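Local structure of Alpha/beta hydrolase (Enterobacter asburiae, 6KMO) at residues E48-T51 / P52-R56; Y227-K231 / N232-W236. The protein probably hydrolyses carboxylic ester bonds as an esterase or lipase of the alpha/beta-hydrolase fold. The protein carries 2 engineered substitutions. All blocks are in the same frame, centred on the assembly; numbering follows the deposited sequence.

Interaction 1. Residues E48-T51 / P52-R56; sequences EQMT and PQEAR
A capping box opens helix 52-63, made by the N-cap residue Thr-51 and Glu-54 three positions on. Each residue gives its backbone N-H to the other's side chain. Glu-54 N donates to Thr-51 OG1 over 3.0 Å, nearly straight at 168°, and Thr-51 N donates to Glu-54 OE1 over 2.9 Å. The second donor meets OE1 from above the carboxylate plane, 35° out of it. A chi1 of 65° directs Thr-51 OG1 at the N-H of Glu-54. The reciprocal pairing is the classic N-terminal cap, here on a helix near the N-terminal end of this alpha/beta hydrolase, and the first regular i to i+4 bond follows it, from Ala-55 N to Thr-51 O at 2.9 Å. Glu-54 OE1 has a second partner in a water, which donates to it over 2.7 Å and reaches Gln-49 O only weakly. Just before the cap, the extended Met-50 side chain crosses that of Glu-54 and brings SD to 3.9 Å from Ala-55 CA. Pro-52, the first residue of the helix, puts CB 3.8 Å above the centre of the guanidinium of Arg-56, one turn on, whose NH2 forms a salt bridge with Glu-143.

Interaction 2. Residues Y227-K231 / N232-W236; sequences YFLSK and NMMKW
Ser-230 OG accepts the backbone N-H of Met-233 at 2.9 Å with an N-H...O angle of 159°, marking Ser-230 as the N-cap of helix 231-241. A chi1 of 70° swings OG over the start of the helix, within reach of that N-H. The geometry fits a capping box with an unusual return arm: Met-233 offers sulfur instead of an acidic oxygen, and Ser-230 N donates to Met-233 SD in a weak bond of 3.6 Å. A bend at chi3 (68°) then carries Met-233 CE toward the Phe-228 ring, 4.3 Å from CE1 in the conformer described, one of two modelled for Phe-228. Ordinary helical bonds follow, Met-234 N to Ser-230 O and Lys-235 N to Lys-231 O. On the buried side, Leu-229 crosses Met-234 and puts CD2 3.8 Å from its SD; Met-234 also packs on Tyr-220 of helix 218-222, while Phe-228, in that same conformer, reaches Phe-35 and Leu-39 of helix 30-41. Lys-231 and Lys-235 run side by side in the same direction, with NZ of Lys-231 hydrogen-bonded to Asn-221 OD1. Their aliphatic parts meet at Lys-231 CG and Lys-235 CE, 4.0 Å apart.

How the interactions relate
Both interactions start a helix with a capping box, 52-63 in interaction 1 and 231-241 in interaction 2. Their centres are about 13 Å apart, and they touch by packing. Trp-236 bridges them: its CZ2 lies 3.5 Å from Met-50 O and its CH2 3.8 Å from Ala-55 CB, putting the indole against both the loop and the helix of interaction 1. Glu-48 OE2 approaches Asn-232 CB at 3.5 Å. Leu-229 of interaction 2 packs on His-307 and lies near, without touching, a GxSxG pattern around Ser-180 that is consistent with a nucleophile elbow.

Interaction 1. Residues E48-T51 / P52-R56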
loop_
_atom_site.group_PDB
_atom_site.type_symbol
_atom_site.label_atom_id
_atom_site.label_comp_id
_atom_site.label_asym_id
_atom_site.label_seq_id
_atom_site.Cartn_x
_atom_site.Cartn_y
_atom_site.Cartn_z
ATOM N N GLU A 48 19.910 -11.337 21.552
ATOM C CA GLU A 48 19.489 -12.540 22.260
ATOM C C GLU A 48 20.461 -12.958 23.353
ATOM O O GLU A 48 20.124 -13.855 24.139
ATOM C CB GLU A 48 19.212 -13.684 21.285
ATOM C CG GLU A 48 20.430 -14.282 20.582
ATOM C CD GLU A 48 20.881 -13.562 19.317
ATOM O OE1 GLU A 48 20.318 -12.492 18.982
ATOM O OE2 GLU A 48 21.797 -14.076 18.643
ATOM N N GLN A 49 21.638 -12.344 23.430
ATOM C CA GLN A 49 22.584 -12.583 24.518
ATOM C C GLN A 49 22.471 -11.550 25.630
ATOM O O GLN A 49 23.225 -11.618 26.613
ATOM C CB GLN A 49 24.012 -12.605 23.969
ATOM C CG GLN A 49 24.277 -13.771 23.036
ATOM C CD GLN A 49 25.661 -13.733 22.429
ATOM O OE1 GLN A 49 26.569 -13.079 22.951
ATOM N NE2 GLN A 49 25.821 -14.409 21.310
ATOM N N MET A 50 21.548 -10.597 25.509
ATOM C CA MET A 50 21.374 -9.550 26.504
ATOM C C MET A 50 20.344 -9.964 27.550
ATOM O O MET A 50 19.521 -10.858 27.336
ATOM C CB MET A 50 20.879 -8.265 25.827
ATOM C CG MET A 50 21.863 -7.607 24.884
ATOM S SD MET A 50 21.184 -6.092 24.079
ATOM C CE MET A 50 22.538 -5.738 22.965
ATOM N N THR A 51 20.373 -9.284 28.693
ATOM C CA THR A 51 19.264 -9.407 29.616
ATOM C C THR A 51 18.058 -8.680 29.030
ATOM O O THR A 51 18.206 -7.818 28.162
ATOM C CB THR A 51 19.598 -8.772 30.955
ATOM O OG1 THR A 51 19.761 -7.371 30.789
ATOM C CG2 THR A 51 20.894 -9.360 31.534
ATOM N N PRO A 52 16.849 -9.004 29.490
ATOM C CA PRO A 52 15.686 -8.217 29.046
ATOM C C PRO A 52 15.879 -6.733 29.245
ATOM O O PRO A 52 15.529 -5.940 28.363
ATOM C CB PRO A 52 14.543 -8.788 29.887
ATOM C CG PRO A 52 14.932 -10.215 30.058
ATOM C CD PRO A 52 16.442 -10.218 30.214
ATOM N N GLN A 53 16.464 -6.331 30.376
ATOM C CA GLN A 53 16.660 -4.913 30.646
ATOM C C GLN A 53 17.610 -4.276 29.631
ATOM O O GLN A 53 17.323 -3.210 29.077
ATOM C CB GLN A 53 17.183 -4.749 32.078
ATOM C CG GLN A 53 16.196 -5.204 33.169
ATOM C CD GLN A 53 16.081 -6.731 33.368
ATOM O OE1 GLN A 53 16.915 -7.522 32.912
ATOM N NE2 GLN A 53 15.025 -7.140 34.068
ATOM N N GLU A 54 18.738 -4.937 29.348
ATOM C CA GLU A 54 19.672 -4.419 28.360
ATOM C C GLU A 54 19.009 -4.298 26.996
ATOM O O GLU A 54 19.182 -3.286 26.298
ATOM C CB GLU A 54 20.890 -5.343 28.265
ATOM C CG GLU A 54 21.818 -5.277 29.464
ATOM C CD GLU A 54 22.853 -6.387 29.469
ATOM O OE1 GLU A 54 22.644 -7.428 28.810
ATOM O OE2 GLU A 54 23.890 -6.216 30.150
ATOM N N ALA A 55 18.258 -5.327 26.591
ATOM C CA ALA A 55 17.609 -5.309 25.284
ATOM C C ALA A 55 16.572 -4.199 25.211
ATOM O O ALA A 55 16.461 -3.515 24.192
ATOM C CB ALA A 55 16.953 -6.664 25.028
ATOM N N ARG A 56 15.807 -4.006 26.282
ATOM C CA ARG A 56 14.818 -2.936 26.296
ATOM C C ARG A 56 15.474 -1.583 26.068
ATOM O O ARG A 56 14.931 -0.736 25.349
ATOM C CB ARG A 56 14.061 -2.945 27.614
ATOM C CG ARG A 56 13.094 -4.108 27.727
ATOM C CD ARG A 56 12.625 -4.377 29.147
ATOM N NE ARG A 56 11.825 -5.599 29.132
ATOM C CZ ARG A 56 11.540 -6.369 30.175
ATOM N NH1 ARG A 56 11.955 -6.062 31.394
ATOM N NH2 ARG A 56 10.812 -7.457 29.980
HETATM O O HOH W 1 24.218 -9.592 29.050
#

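Interaction 2. Residues Y227-K231 / N232-W236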
loop_
_atom_site.group_PDB
_atom_site.type_symbol
_atom_site.label_atom_id
_atom_site.label_comp_id
_atom_site.label_asym_id
_atom_site.label_seq_id
_atom_site.Cartn_x
_atom_site.Cartn_y
_atom_site.Cartn_z
ATOM N N TYR A 227 19.290 -7.501 8.771
ATOM C CA TYR A 227 18.165 -6.628 8.456
ATOM C C TYR A 227 17.455 -6.174 9.723
ATOM O O TYR A 227 16.222 -6.043 9.751
ATOM C CB TYR A 227 17.229 -7.313 7.467
ATOM C CG TYR A 227 17.924 -7.659 6.173
ATOM C CD1 TYR A 227 17.951 -6.759 5.116
ATOM C CD2 TYR A 227 18.582 -8.868 6.016
ATOM C CE1 TYR A 227 18.602 -7.074 3.927
ATOM C CE2 TYR A 227 19.238 -9.191 4.834
ATOM C CZ TYR A 227 19.244 -8.276 3.792
ATOM O OH TYR A 227 19.896 -8.584 2.600
ATOM N N PHE A 228 18.254 -5.848 10.748
ATOM C CA PHE A 228 17.816 -5.551 12.110
ATOM C C PHE A 228 17.180 -6.781 12.745
ATOM O O PHE A 228 17.855 -7.539 13.447
ATOM C CB PHE A 228 16.918 -4.312 12.186
ATOM C CG PHE A 228 16.843 -3.690 13.575
ATOM C CD1 PHE A 228 17.394 -4.322 14.682
ATOM C CD2 PHE A 228 16.205 -2.475 13.768
ATOM C CE1 PHE A 228 17.312 -3.753 15.947
ATOM C CE2 PHE A 228 16.120 -1.901 15.030
ATOM C CZ PHE A 228 16.674 -2.539 16.118
ATOM N N LEU A 229 15.896 -7.014 12.508
ATOM C CA LEU A 229 15.255 -8.150 13.158
ATOM C C LEU A 229 15.874 -9.425 12.597
ATOM O O LEU A 229 15.792 -9.682 11.396
ATOM C CB LEU A 229 13.750 -8.153 12.924
ATOM C CG LEU A 229 13.024 -9.384 13.475
ATOM C CD1 LEU A 229 13.137 -9.405 14.988
ATOM C CD2 LEU A 229 11.573 -9.400 13.036
ATOM N N SER A 230 16.461 -10.245 13.467
ATOM C CA SER A 230 17.091 -11.481 13.037
ATOM C C SER A 230 16.257 -12.704 13.406
ATOM O O SER A 230 15.364 -12.654 14.253
ATOM C CB SER A 230 18.465 -11.627 13.685
ATOM O OG SER A 230 18.279 -11.874 15.069
ATOM N N LYS A 231 16.571 -13.830 12.767
ATOM C CA LYS A 231 15.951 -15.098 13.141
ATOM C C LYS A 231 16.213 -15.423 14.605
ATOM O O LYS A 231 15.301 -15.837 15.328
ATOM C CB LYS A 231 16.459 -16.223 12.232
ATOM C CG LYS A 231 15.854 -17.586 12.549
ATOM C CD LYS A 231 16.398 -18.677 11.628
ATOM C CE LYS A 231 15.860 -18.547 10.230
ATOM N NZ LYS A 231 16.290 -19.713 9.390
ATOM N N ASN A 232 17.452 -15.235 15.072
ATOM C CA ASN A 232 17.745 -15.555 16.468
ATOM C C ASN A 232 16.992 -14.640 17.426
ATOM O O ASN A 232 16.606 -15.079 18.514
ATOM C CB ASN A 232 19.248 -15.485 16.724
ATOM C CG ASN A 232 19.970 -16.703 16.224
ATOM O OD1 ASN A 232 19.370 -17.714 15.932
ATOM N ND2 ASN A 232 21.285 -16.599 16.126
ATOM N N MET A 233 16.789 -13.376 17.063
ATOM C CA MET A 233 15.957 -12.501 17.888
ATOM C C MET A 233 14.538 -13.050 17.980
ATOM O O MET A 233 13.943 -13.095 19.061
ATOM C CB MET A 233 15.951 -11.081 17.325
ATOM C CG MET A 233 17.222 -10.273 17.633
ATOM S SD MET A 233 17.497 -8.773 16.553
ATOM C CE MET A 233 16.146 -7.736 17.086
ATOM N N MET A 234 13.964 -13.458 16.849
ATOM C CA MET A 234 12.604 -13.980 16.857
ATOM C C MET A 234 12.492 -15.227 17.727
ATOM O O MET A 234 11.508 -15.398 18.460
ATOM C CB MET A 234 12.121 -14.266 15.439
ATOM C CG MET A 234 11.612 -13.029 14.680
ATOM S SD MET A 234 10.296 -11.997 15.527
ATOM C CE MET A 234 9.162 -13.347 16.093
ATOM N N LYS A 235 13.486 -16.119 17.660
ATOM C CA LYS A 235 13.454 -17.311 18.501
ATOM C C LYS A 235 13.519 -16.939 19.977
ATOM O O LYS A 235 12.814 -17.534 20.809
ATOM C CB LYS A 235 14.603 -18.248 18.133
ATOM C CG LYS A 235 14.424 -18.942 16.799
ATOM C CD LYS A 235 15.632 -19.816 16.456
ATOM C CE LYS A 235 15.406 -20.560 15.167
ATOM N NZ LYS A 235 16.583 -21.425 14.805
ATOM N N TRP A 236 14.341 -15.941 20.313
ATOM C CA TRP A 236 14.467 -15.471 21.690
ATOM C C TRP A 236 13.166 -14.841 22.174
ATOM O O TRP A 236 12.732 -15.058 23.313
ATOM C CB TRP A 236 15.624 -14.475 21.774
ATOM C CG TRP A 236 15.989 -14.005 23.135
ATOM C CD1 TRP A 236 16.490 -14.753 24.160
ATOM C CD2 TRP A 236 15.927 -12.662 23.621
ATOM N NE1 TRP A 236 16.725 -13.965 25.251
ATOM C CE2 TRP A 236 16.390 -12.671 24.947
ATOM C CE3 TRP A 236 15.520 -11.444 23.059
ATOM C CZ2 TRP A 236 16.468 -11.526 25.718
ATOM C CZ3 TRP A 236 15.590 -10.311 23.839
ATOM C CH2 TRP A 236 16.063 -10.360 25.147
#